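Local coordinates for CRISPR-associated protein, Cse1 family (Acidimicrobium ferrooxidans, PDB 4H3T) that probably serves as the large Cse1 subunit of a type I-E CRISPR Cascade complex, which surveys invading DNA, at residues Asp103-Glu108 against Asp274-Pro279; Asn129-Tyr134 against Leu153-Ala158; Val406-His411 against Ala485-Leu490; Gly461-Pro466 against Glu492-Asp497. The protein carries 1 engineered substitution. One frame throughout, in Å; residues are numbered along the deposited sequence.

Contact 1 of 4, residues Asp103-Glu108 against Asp274-Pro279; sequences DLFSKE and DAIVVP
Phe105 packs against Ile276 and Val278 in a small apolar contact between a loop and one face of a β hairpin. The hairpin pairs strand 263-272 with strand 275-289 antiparallel, and Asp103-Glu108 is an irregular stretch after helix 88-98. Ile276 and Val278 lie two apart on the strand, which puts both on the face turned to the loop, while Val277 between them points away. The β-branched residues suit an extended backbone and present methyls close to it.

Phe105 holds CG anti to its carbonyl carbon (chi1 -50°), which carries the ring out toward the strand, and its far end spans the gap. CE2 of Phe105 lies 3.6 Å from CG2 of Ile276, the two side chains running past each other in opposite directions. Val278 instead comes to the rim, near the ring plane, with its CG2 3.8 Å from CZ of Phe105. The backbones stay well apart, Phe105 CA and Ile276 CA being 10.1 Å from each other, a distance the phenyl group bridges. Were the ring cut back to an alanine, the CG2 methyls of Ile276 and Val278 would probably lose their loop partner, and a gap would open between loop and strand.

Around this pair the ring also touches Pro269, Pro157 and Phe10. The preceding Leu104 lies over one face, its CB 4.2 Å above the ring centre. The loop is shaped by a type I turn from Asp103 to Ser106, and an Asx turn is set within it. There Phe105 N donates to Asp103 OD1 at 3.1 Å, approaching from above the carboxylate plane.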
# COMPACT_ATOMS: atom_id res chain seq x y z
N ASP A 103 24.85 7.28 -10.76
CA ASP A 103 25.66 6.11 -11.10
C ASP A 103 25.61 5.14 -9.90
O ASP A 103 26.10 5.42 -8.79
CB ASP A 103 27.08 6.53 -11.56
CG ASP A 103 28.06 5.41 -11.95
OD1 ASP A 103 27.64 4.24 -12.06
OD2 ASP A 103 29.25 5.70 -12.12
N LEU A 104 25.05 3.95 -10.15
CA LEU A 104 24.97 2.90 -9.13
C LEU A 104 26.36 2.44 -8.62
O LEU A 104 26.46 1.99 -7.48
CB LEU A 104 24.24 1.67 -9.73
CG LEU A 104 23.65 0.67 -8.74
CD1 LEU A 104 22.52 1.29 -7.93
CD2 LEU A 104 23.17 -0.58 -9.47
N PHE A 105 27.40 2.51 -9.46
CA PHE A 105 28.75 2.08 -9.09
C PHE A 105 29.76 3.22 -9.08
O PHE A 105 30.95 2.96 -9.17
CB PHE A 105 29.21 0.95 -10.02
CG PHE A 105 28.19 -0.18 -10.16
CD1 PHE A 105 27.62 -0.76 -9.03
CD2 PHE A 105 27.79 -0.62 -11.41
CE1 PHE A 105 26.70 -1.82 -9.16
CE2 PHE A 105 26.93 -1.71 -11.54
CZ PHE A 105 26.38 -2.30 -10.42
N SER A 106 29.31 4.46 -8.85
CA SER A 106 30.24 5.59 -8.73
C SER A 106 31.19 5.32 -7.56
O SER A 106 30.75 4.81 -6.53
CB SER A 106 29.49 6.90 -8.49
OG SER A 106 30.39 7.93 -8.10
N LYS A 107 32.46 5.62 -7.71
CA LYS A 107 33.41 5.41 -6.60
C LYS A 107 33.26 6.51 -5.52
O LYS A 107 33.59 6.28 -4.38
CB LYS A 107 34.86 5.32 -7.13
CG LYS A 107 35.21 3.88 -7.57
CD LYS A 107 36.71 3.57 -7.63
CE LYS A 107 37.37 3.93 -8.94
NZ LYS A 107 38.82 3.60 -8.91
N GLU A 108 32.70 7.66 -5.84
CA GLU A 108 32.53 8.72 -4.87
C GLU A 108 31.08 8.92 -4.46
O GLU A 108 30.83 9.18 -3.29
CB GLU A 108 33.12 10.02 -5.49
CG GLU A 108 32.93 11.25 -4.62
CD GLU A 108 33.65 12.51 -5.08
OE1 GLU A 108 33.99 12.62 -6.28
OE2 GLU A 108 33.78 13.43 -4.24
N ASP A 274 32.16 -9.98 -19.83
CA ASP A 274 31.68 -8.64 -20.19
C ASP A 274 30.54 -8.13 -19.28
O ASP A 274 30.19 -6.95 -19.38
CB ASP A 274 31.22 -8.60 -21.67
CG ASP A 274 30.46 -9.81 -22.19
OD1 ASP A 274 29.40 -10.15 -21.59
OD2 ASP A 274 30.93 -10.43 -23.18
N ALA A 275 29.98 -8.99 -18.39
CA ALA A 275 28.85 -8.62 -17.57
C ALA A 275 29.27 -8.05 -16.24
O ALA A 275 30.15 -8.56 -15.62
CB ALA A 275 27.98 -9.84 -17.33
N ILE A 276 28.58 -7.02 -15.77
CA ILE A 276 28.74 -6.52 -14.42
C ILE A 276 27.62 -7.15 -13.64
O ILE A 276 26.46 -7.07 -14.07
CB ILE A 276 28.71 -4.97 -14.35
CG1 ILE A 276 29.81 -4.31 -15.20
CG2 ILE A 276 28.81 -4.52 -12.85
CD1 ILE A 276 29.45 -2.75 -15.49
N VAL A 277 27.92 -7.75 -12.50
CA VAL A 277 26.88 -8.30 -11.63
C VAL A 277 27.19 -7.82 -10.22
O VAL A 277 28.27 -7.28 -9.97
CB VAL A 277 26.76 -9.84 -11.72
CG1 VAL A 277 26.43 -10.24 -13.15
CG2 VAL A 277 28.04 -10.52 -11.24
N VAL A 278 26.24 -8.06 -9.33
CA VAL A 278 26.37 -7.69 -7.91
C VAL A 278 26.24 -8.96 -7.06
O VAL A 278 25.14 -9.34 -6.77
CB VAL A 278 25.34 -6.61 -7.46
CG1 VAL A 278 25.58 -6.19 -6.02
CG2 VAL A 278 25.35 -5.39 -8.38
N PRO A 279 27.33 -9.59 -6.64
CA PRO A 279 27.22 -10.82 -5.83
C PRO A 279 27.14 -10.57 -4.31
O PRO A 279 26.79 -11.47 -3.54
CB PRO A 279 28.50 -11.58 -6.17
CG PRO A 279 29.45 -10.56 -6.54
CD PRO A 279 28.72 -9.37 -7.08

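Contact 2 of 4, residues Asn129-Tyr134 against Leu153-Ala158; sequences NSLVAY and LALSPA
Leu155 sets its two methyls against Leu131 and Val132, and this small apolar cluster is the close part of the contact. The tighter touch is Val132 CG2 to Leu155 CD2, 3.8 Å apart. On the other branch, Leu155 CD1 meets Leu131 CD2 at 4.2 Å, a looser approach. With CG of Leu155 anti to its carbonyl carbon (chi1 -61°), the forked end is carried out toward the other segment, one methyl for each partner. A branched leucine suits this place because it serves two neighbours from one stem. Trp163 of helix 157-170 also touches both Leu131 and Val132, so the cluster lies over that helix.

The opposite character appears at Asn129, Tyr134 and Leu153, where the surface is more open and Leu153 stays 5.5 Å or more from the facing segment. Here polar groups pair within their own loop: Asn129 ND2 donates to Tyr134 OH at 2.7 Å, with the hydroxyl oxygen nearly in the amide plane. Val132 backs this arrangement, its CG1 lying 3.5 Å above one face of the Tyr134 ring, toward the rim. A 3-10 turn, closed by Val132 N to Asn129 O at 3.0 Å, sets Asn129 near Val132, and the chain then leads on to Tyr134.

Just past Leu155, Ser156 is the N-cap of helix 157-170, and its backbone N is bonded to Glu159 OE1, consistent with a capping box. No hydrogen bond links the two segments, which implies that they are held by apolar burial, while the amide-phenol bond braces one loop alone.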
# COMPACT_ATOMS: atom_id res chain seq x y z
N ASN A 129 21.72 -11.79 -2.46
CA ASN A 129 20.36 -12.31 -2.29
C ASN A 129 19.70 -11.72 -1.00
O ASN A 129 18.50 -11.57 -0.98
CB ASN A 129 20.42 -13.85 -2.25
CG ASN A 129 19.07 -14.44 -2.20
OD1 ASN A 129 18.68 -15.05 -1.20
ND2 ASN A 129 18.34 -14.28 -3.31
N SER A 130 20.50 -11.30 0.02
CA SER A 130 19.95 -10.64 1.24
C SER A 130 19.22 -9.29 0.91
O SER A 130 18.43 -8.79 1.73
CB SER A 130 21.07 -10.39 2.24
OG SER A 130 21.94 -9.40 1.73
N LEU A 131 19.50 -8.66 -0.26
CA LEU A 131 18.82 -7.41 -0.66
C LEU A 131 17.44 -7.72 -1.27
O LEU A 131 16.58 -6.86 -1.35
CB LEU A 131 19.75 -6.74 -1.72
CG LEU A 131 19.65 -5.31 -2.06
CD1 LEU A 131 19.67 -4.38 -0.87
CD2 LEU A 131 20.73 -4.98 -3.05
N VAL A 132 17.19 -8.97 -1.63
CA VAL A 132 15.90 -9.34 -2.25
C VAL A 132 14.88 -9.61 -1.17
O VAL A 132 15.18 -10.36 -0.27
CB VAL A 132 16.08 -10.58 -3.13
CG1 VAL A 132 14.74 -11.11 -3.67
CG2 VAL A 132 17.09 -10.30 -4.27
N ALA A 133 13.65 -9.05 -1.28
CA ALA A 133 12.56 -9.39 -0.38
C ALA A 133 11.83 -10.59 -0.98
O ALA A 133 11.55 -10.59 -2.21
CB ALA A 133 11.58 -8.23 -0.25
N TYR A 134 11.42 -11.51 -0.14
CA TYR A 134 10.60 -12.66 -0.53
C TYR A 134 9.20 -12.58 0.16
O TYR A 134 8.98 -11.83 1.14
CB TYR A 134 11.35 -13.98 -0.21
CG TYR A 134 12.52 -14.20 -1.15
CD1 TYR A 134 12.32 -14.69 -2.44
CD2 TYR A 134 13.83 -13.91 -0.76
CE1 TYR A 134 13.39 -14.85 -3.32
CE2 TYR A 134 14.91 -14.15 -1.60
CZ TYR A 134 14.69 -14.60 -2.90
OH TYR A 134 15.74 -14.79 -3.77
N LEU A 153 22.88 -16.64 -6.25
CA LEU A 153 22.51 -15.90 -7.47
C LEU A 153 22.91 -14.47 -7.38
O LEU A 153 22.27 -13.70 -6.68
CB LEU A 153 21.01 -15.91 -7.82
CG LEU A 153 20.34 -17.04 -8.61
CD1 LEU A 153 19.06 -16.52 -9.21
CD2 LEU A 153 21.21 -17.65 -9.69
N ALA A 154 23.88 -14.06 -8.19
CA ALA A 154 24.25 -12.67 -8.20
C ALA A 154 23.11 -11.83 -8.88
O ALA A 154 22.33 -12.36 -9.67
CB ALA A 154 25.56 -12.53 -8.91
N LEU A 155 22.97 -10.56 -8.50
CA LEU A 155 21.97 -9.69 -9.11
C LEU A 155 22.54 -8.98 -10.31
O LEU A 155 23.71 -8.63 -10.36
CB LEU A 155 21.48 -8.66 -8.07
CG LEU A 155 20.79 -9.23 -6.78
CD1 LEU A 155 20.35 -8.11 -5.84
CD2 LEU A 155 19.59 -10.09 -7.11
N SER A 156 21.68 -8.66 -11.28
CA SER A 156 22.08 -7.74 -12.32
C SER A 156 22.10 -6.32 -11.71
O SER A 156 21.45 -6.05 -10.67
CB SER A 156 21.06 -7.76 -13.48
OG SER A 156 19.84 -7.24 -12.99
N PRO A 157 22.79 -5.36 -12.35
CA PRO A 157 22.72 -3.95 -11.86
C PRO A 157 21.26 -3.42 -11.74
O PRO A 157 20.92 -2.83 -10.73
CB PRO A 157 23.56 -3.18 -12.89
CG PRO A 157 24.55 -4.20 -13.40
CD PRO A 157 23.70 -5.48 -13.51
N ALA A 158 20.38 -3.68 -12.71
CA ALA A 158 18.98 -3.23 -12.67
C ALA A 158 18.23 -3.85 -11.46
O ALA A 158 17.49 -3.11 -10.80
CB ALA A 158 18.26 -3.61 -13.96

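Contact 3 of 4, residues Val406-His411 against Ala485-Leu490; sequences VTFAAH and AEWAAL
Phe408 and Trp487 reach each other because both hold their CG anti to the backbone N, chi1 -173° in Phe408 and -179° in Trp487. That torsion swings the phenyl ring of Phe408 out from helix 397-415, toward the helix 481-504 that carries the indole. These two helices, with 445-473 and 511-532, form the C-terminal four-helix bundle of the Cse1 fold, and this contact lies in its buried interior.

The two aromatic groups touch lightly, with Phe408 CD2 4.4 Å from Trp487 CD1, the indole carbon lying at the rim of the phenyl ring, near its plane. The closer work is done against Ala488. Its short side chain takes up little room, so the helix backbone can approach the phenylalanine: the CA atoms of Phe408 and Ala488 are 7.6 Å apart, and Phe408 CE2 comes within 3.7 Å of Ala488 CA. The alanine methyl, CB of Ala488, stands 4.3 Å from Phe408 CE2.

The indole NH is buried but not left idle, since Trp487 NE1 hydrogen-bonds to Ala405 O of the facing helix, one residue before Val406. Tyr467 meets the indole edge-to-face and the ring of Phe470 meets it with planes about 35° apart, so the tryptophan ties its own helix to two others. Phe408 in turn lies nearly parallel to the ring of Phe532, and Ala528 and Arg529 of helix 511-532 also touch it. At the phenyl edge, Phe408 CE2 lies 3.6 Å from the carbonyl oxygen of Ala488, roughly in the plane of the ring.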
# COMPACT_ATOMS: atom_id res chain seq x y z
N VAL A 406 -21.07 -2.42 2.22
CA VAL A 406 -20.08 -3.25 2.90
C VAL A 406 -20.72 -3.79 4.21
O VAL A 406 -20.61 -4.96 4.51
CB VAL A 406 -18.75 -2.48 3.19
CG1 VAL A 406 -17.81 -3.34 4.02
CG2 VAL A 406 -18.08 -2.09 1.90
N THR A 407 -21.39 -2.92 4.97
CA THR A 407 -22.08 -3.31 6.22
C THR A 407 -23.15 -4.39 5.97
O THR A 407 -23.27 -5.33 6.76
CB THR A 407 -22.75 -2.10 6.88
OG1 THR A 407 -21.74 -1.11 7.10
CG2 THR A 407 -23.44 -2.47 8.20
N PHE A 408 -23.92 -4.26 4.89
CA PHE A 408 -24.91 -5.25 4.53
C PHE A 408 -24.24 -6.60 4.21
O PHE A 408 -24.71 -7.64 4.67
CB PHE A 408 -25.82 -4.78 3.38
CG PHE A 408 -26.94 -5.75 3.13
CD1 PHE A 408 -27.81 -6.11 4.14
CD2 PHE A 408 -27.07 -6.41 1.91
CE1 PHE A 408 -28.78 -7.08 3.94
CE2 PHE A 408 -28.13 -7.26 1.67
CZ PHE A 408 -28.95 -7.63 2.70
N ALA A 409 -23.16 -6.59 3.44
CA ALA A 409 -22.41 -7.82 3.17
C ALA A 409 -21.96 -8.50 4.51
O ALA A 409 -22.02 -9.72 4.64
CB ALA A 409 -21.20 -7.55 2.30
N ALA A 410 -21.41 -7.71 5.44
CA ALA A 410 -20.96 -8.19 6.75
C ALA A 410 -22.16 -8.78 7.57
O ALA A 410 -22.01 -9.85 8.16
CB ALA A 410 -20.26 -7.09 7.53
N HIS A 411 -23.35 -8.19 7.48
CA HIS A 411 -24.50 -8.73 8.17
C HIS A 411 -24.96 -10.00 7.49
O HIS A 411 -25.35 -10.90 8.20
CB HIS A 411 -25.69 -7.74 8.23
CG HIS A 411 -25.47 -6.59 9.18
ND1 HIS A 411 -25.98 -5.35 8.92
CD2 HIS A 411 -24.83 -6.55 10.36
CE1 HIS A 411 -25.58 -4.58 9.91
NE2 HIS A 411 -24.90 -5.25 10.80
N ALA A 485 -30.81 -0.81 -3.71
CA ALA A 485 -31.75 -1.92 -3.90
C ALA A 485 -31.12 -3.09 -4.73
O ALA A 485 -31.30 -4.27 -4.39
CB ALA A 485 -33.05 -1.42 -4.54
N GLU A 486 -30.33 -2.78 -5.76
CA GLU A 486 -29.65 -3.84 -6.54
C GLU A 486 -28.67 -4.64 -5.72
O GLU A 486 -28.64 -5.87 -5.82
CB GLU A 486 -28.85 -3.24 -7.70
CG GLU A 486 -29.80 -2.68 -8.76
CD GLU A 486 -29.09 -1.74 -9.72
OE1 GLU A 486 -27.87 -1.51 -9.59
OE2 GLU A 486 -29.79 -1.23 -10.61
N TRP A 487 -27.85 -3.95 -4.92
CA TRP A 487 -26.87 -4.64 -4.11
C TRP A 487 -27.60 -5.55 -3.06
O TRP A 487 -27.19 -6.69 -2.83
CB TRP A 487 -25.97 -3.64 -3.41
CG TRP A 487 -24.92 -4.29 -2.56
CD1 TRP A 487 -24.78 -4.22 -1.19
CD2 TRP A 487 -23.85 -5.11 -3.03
NE1 TRP A 487 -23.70 -4.96 -0.79
CE2 TRP A 487 -23.08 -5.48 -1.90
CE3 TRP A 487 -23.45 -5.55 -4.30
CZ2 TRP A 487 -21.96 -6.31 -2.00
CZ3 TRP A 487 -22.34 -6.38 -4.39
CH2 TRP A 487 -21.60 -6.74 -3.27
N ALA A 488 -28.70 -5.06 -2.48
CA ALA A 488 -29.47 -5.82 -1.49
C ALA A 488 -29.93 -7.16 -2.08
O ALA A 488 -29.78 -8.21 -1.44
CB ALA A 488 -30.68 -5.02 -1.00
N ALA A 489 -30.55 -7.12 -3.25
CA ALA A 489 -31.01 -8.35 -3.92
C ALA A 489 -29.83 -9.26 -4.33
O ALA A 489 -29.96 -10.48 -4.26
CB ALA A 489 -31.85 -8.00 -5.16
N LEU A 490 -28.70 -8.71 -4.82
CA LEU A 490 -27.55 -9.55 -5.19
C LEU A 490 -27.00 -10.29 -3.94
O LEU A 490 -26.84 -11.51 -3.95
CB LEU A 490 -26.48 -8.68 -5.85
CG LEU A 490 -25.29 -9.41 -6.43
CD1 LEU A 490 -24.74 -8.67 -7.66
CD2 LEU A 490 -24.21 -9.74 -5.32

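Contact 4 of 4, residues Gly461-Pro466 against Glu492-Asp497; sequences GRLDAP and EAVARD
Arg462 NH2 donates to Asp497 OD2 at 2.8 Å, with an N-H...O angle of 148°, in a salt bridge on the solvent side of two packed helices. One nitrogen and one oxygen make the bond. The oxygen is met on its anti side, somewhat out of the carboxylate plane, and the guanidinium and carboxylate planes stand 66° apart, so the two groups do not lie flat together in a two-pronged pair. Arg462 is modelled in two conformers, so the bridge may be formed only part of the time.

To reach the aspartate, the arginine chain bends at chi2 and chi3 and passes over Val494. Its CB lies 3.8 Å from Val494 CG1, and the head continues beyond to the acid. Arginine suits this border position, since its aliphatic stem shields an apolar neighbour while its charged head remains in reach of water.

Beneath the bridge, Val494 takes the centre of the contact, one methyl under the arginine and the other toward Leu463. Leu463 CD2 stands 4.1 Å from Val494 CG2, the two side chains sliding past each other in opposite directions on the buried side. The compact valine lets both partners fit along a single helix face; the nearest CA pair, Arg462 and Val494, is 7.5 Å apart.

The short helix segments run nearly antiparallel, at 158°, with axes 10.7 Å apart, as adjacent helices of a bundle do. Helix 445-473 is kinked here, near Pro466, which touches Trp487 and Leu490. On the far side, Glu492 pairs with Arg529 and Ala495 touches Phe521, both of helix 511-532.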
# COMPACT_ATOMS: atom_id res chain seq x y z
N GLY A 461 -15.64 -13.90 -0.68
CA GLY A 461 -14.96 -14.24 -1.92
C GLY A 461 -15.93 -14.13 -3.09
O GLY A 461 -15.59 -13.58 -4.12
N ARG A 462 -17.17 -14.61 -2.90
CA ARG A 462 -18.24 -14.53 -3.90
C ARG A 462 -18.71 -13.10 -4.15
O ARG A 462 -19.15 -12.81 -5.25
CB ARG A 462 -19.44 -15.37 -3.46
CG ARG A 462 -19.15 -16.87 -3.61
CD ARG A 462 -19.50 -17.38 -5.00
NE ARG A 462 -20.96 -17.50 -5.13
CZ ARG A 462 -21.70 -18.50 -4.65
NH1 ARG A 462 -21.12 -19.53 -4.03
NH2 ARG A 462 -23.01 -18.48 -4.76
N LEU A 463 -18.61 -12.20 -3.17
CA LEU A 463 -19.08 -10.81 -3.33
C LEU A 463 -17.98 -9.89 -3.82
O LEU A 463 -18.26 -8.72 -4.10
CB LEU A 463 -19.66 -10.28 -1.99
CG LEU A 463 -20.93 -10.94 -1.52
CD1 LEU A 463 -21.38 -10.36 -0.20
CD2 LEU A 463 -22.08 -10.84 -2.57
N ASP A 464 -16.76 -10.42 -4.04
CA ASP A 464 -15.67 -9.55 -4.41
C ASP A 464 -15.89 -8.90 -5.80
O ASP A 464 -15.89 -7.67 -5.87
CB ASP A 464 -14.33 -10.29 -4.35
CG ASP A 464 -13.11 -9.44 -4.70
OD1 ASP A 464 -12.85 -8.43 -3.99
OD2 ASP A 464 -12.49 -9.71 -5.68
N ALA A 465 -16.08 -9.67 -6.85
CA ALA A 465 -16.25 -9.10 -8.20
C ALA A 465 -17.58 -8.30 -8.29
O ALA A 465 -17.52 -7.12 -8.68
CB ALA A 465 -16.16 -10.19 -9.27
N PRO A 466 -18.69 -8.77 -7.66
CA PRO A 466 -19.92 -7.95 -7.63
C PRO A 466 -19.76 -6.64 -6.87
O PRO A 466 -20.27 -5.63 -7.34
CB PRO A 466 -20.89 -8.88 -6.91
CG PRO A 466 -20.45 -10.21 -7.23
CD PRO A 466 -18.99 -10.15 -7.21
N GLU A 492 -28.49 -11.03 -1.08
CA GLU A 492 -29.44 -12.05 -0.61
C GLU A 492 -29.38 -13.31 -1.44
O GLU A 492 -29.47 -14.40 -0.87
CB GLU A 492 -30.90 -11.55 -0.68
CG GLU A 492 -31.31 -10.58 0.40
CD GLU A 492 -32.83 -10.52 0.46
OE1 GLU A 492 -33.43 -9.67 -0.26
OE2 GLU A 492 -33.43 -11.44 1.07
N ALA A 493 -29.36 -13.16 -2.77
CA ALA A 493 -29.29 -14.28 -3.71
C ALA A 493 -28.00 -15.10 -3.48
O ALA A 493 -28.07 -16.32 -3.42
CB ALA A 493 -29.39 -13.80 -5.16
N VAL A 494 -26.86 -14.44 -3.26
CA VAL A 494 -25.62 -15.17 -2.99
C VAL A 494 -25.75 -15.86 -1.63
O VAL A 494 -25.45 -17.05 -1.53
CB VAL A 494 -24.38 -14.25 -3.08
CG1 VAL A 494 -23.12 -14.99 -2.62
CG2 VAL A 494 -24.22 -13.72 -4.50
N ALA A 495 -26.28 -15.17 -0.62
CA ALA A 495 -26.37 -15.75 0.73
C ALA A 495 -27.32 -16.94 0.78
O ALA A 495 -26.98 -17.95 1.38
CB ALA A 495 -26.80 -14.68 1.75
N ARG A 496 -28.45 -16.88 0.04
CA ARG A 496 -29.39 -18.03 -0.00
C ARG A 496 -28.82 -19.22 -0.78
O ARG A 496 -29.10 -20.35 -0.43
CB ARG A 496 -30.72 -17.59 -0.60
CG ARG A 496 -31.48 -16.70 0.39
CD ARG A 496 -32.73 -16.02 -0.23
NE ARG A 496 -33.87 -16.10 0.69
CZ ARG A 496 -34.85 -17.02 0.66
NH1 ARG A 496 -34.84 -17.99 -0.25
NH2 ARG A 496 -35.84 -16.97 1.55
N ASP A 497 -28.03 -18.99 -1.82
CA ASP A 497 -27.37 -20.08 -2.53
C ASP A 497 -26.40 -20.84 -1.60
O ASP A 497 -26.36 -22.08 -1.58
CB ASP A 497 -26.61 -19.54 -3.74
CG ASP A 497 -26.02 -20.61 -4.61
OD1 ASP A 497 -26.80 -21.42 -5.15
OD2 ASP A 497 -24.78 -20.67 -4.73

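From the N terminus, contact 1 opens at 103-108 and is not closed until 274-279, so the short loop of contact 2, from 129-134 to 153-158, lies wholly within it. The two also meet, probably through a hydrogen bond from Val278 N to Leu155 O at 2.8 Å, uniting loop, hairpin strand and the start of helix 157-170. The chain then reaches the helical bundle, where contacts 3 and 4 cross: 406-411 and 461-466 open before 485-490 and 492-497 close them on shared helix 481-504. Together these join three bundle helices. Centres of contacts 1 and 3 lie about 56 Å apart.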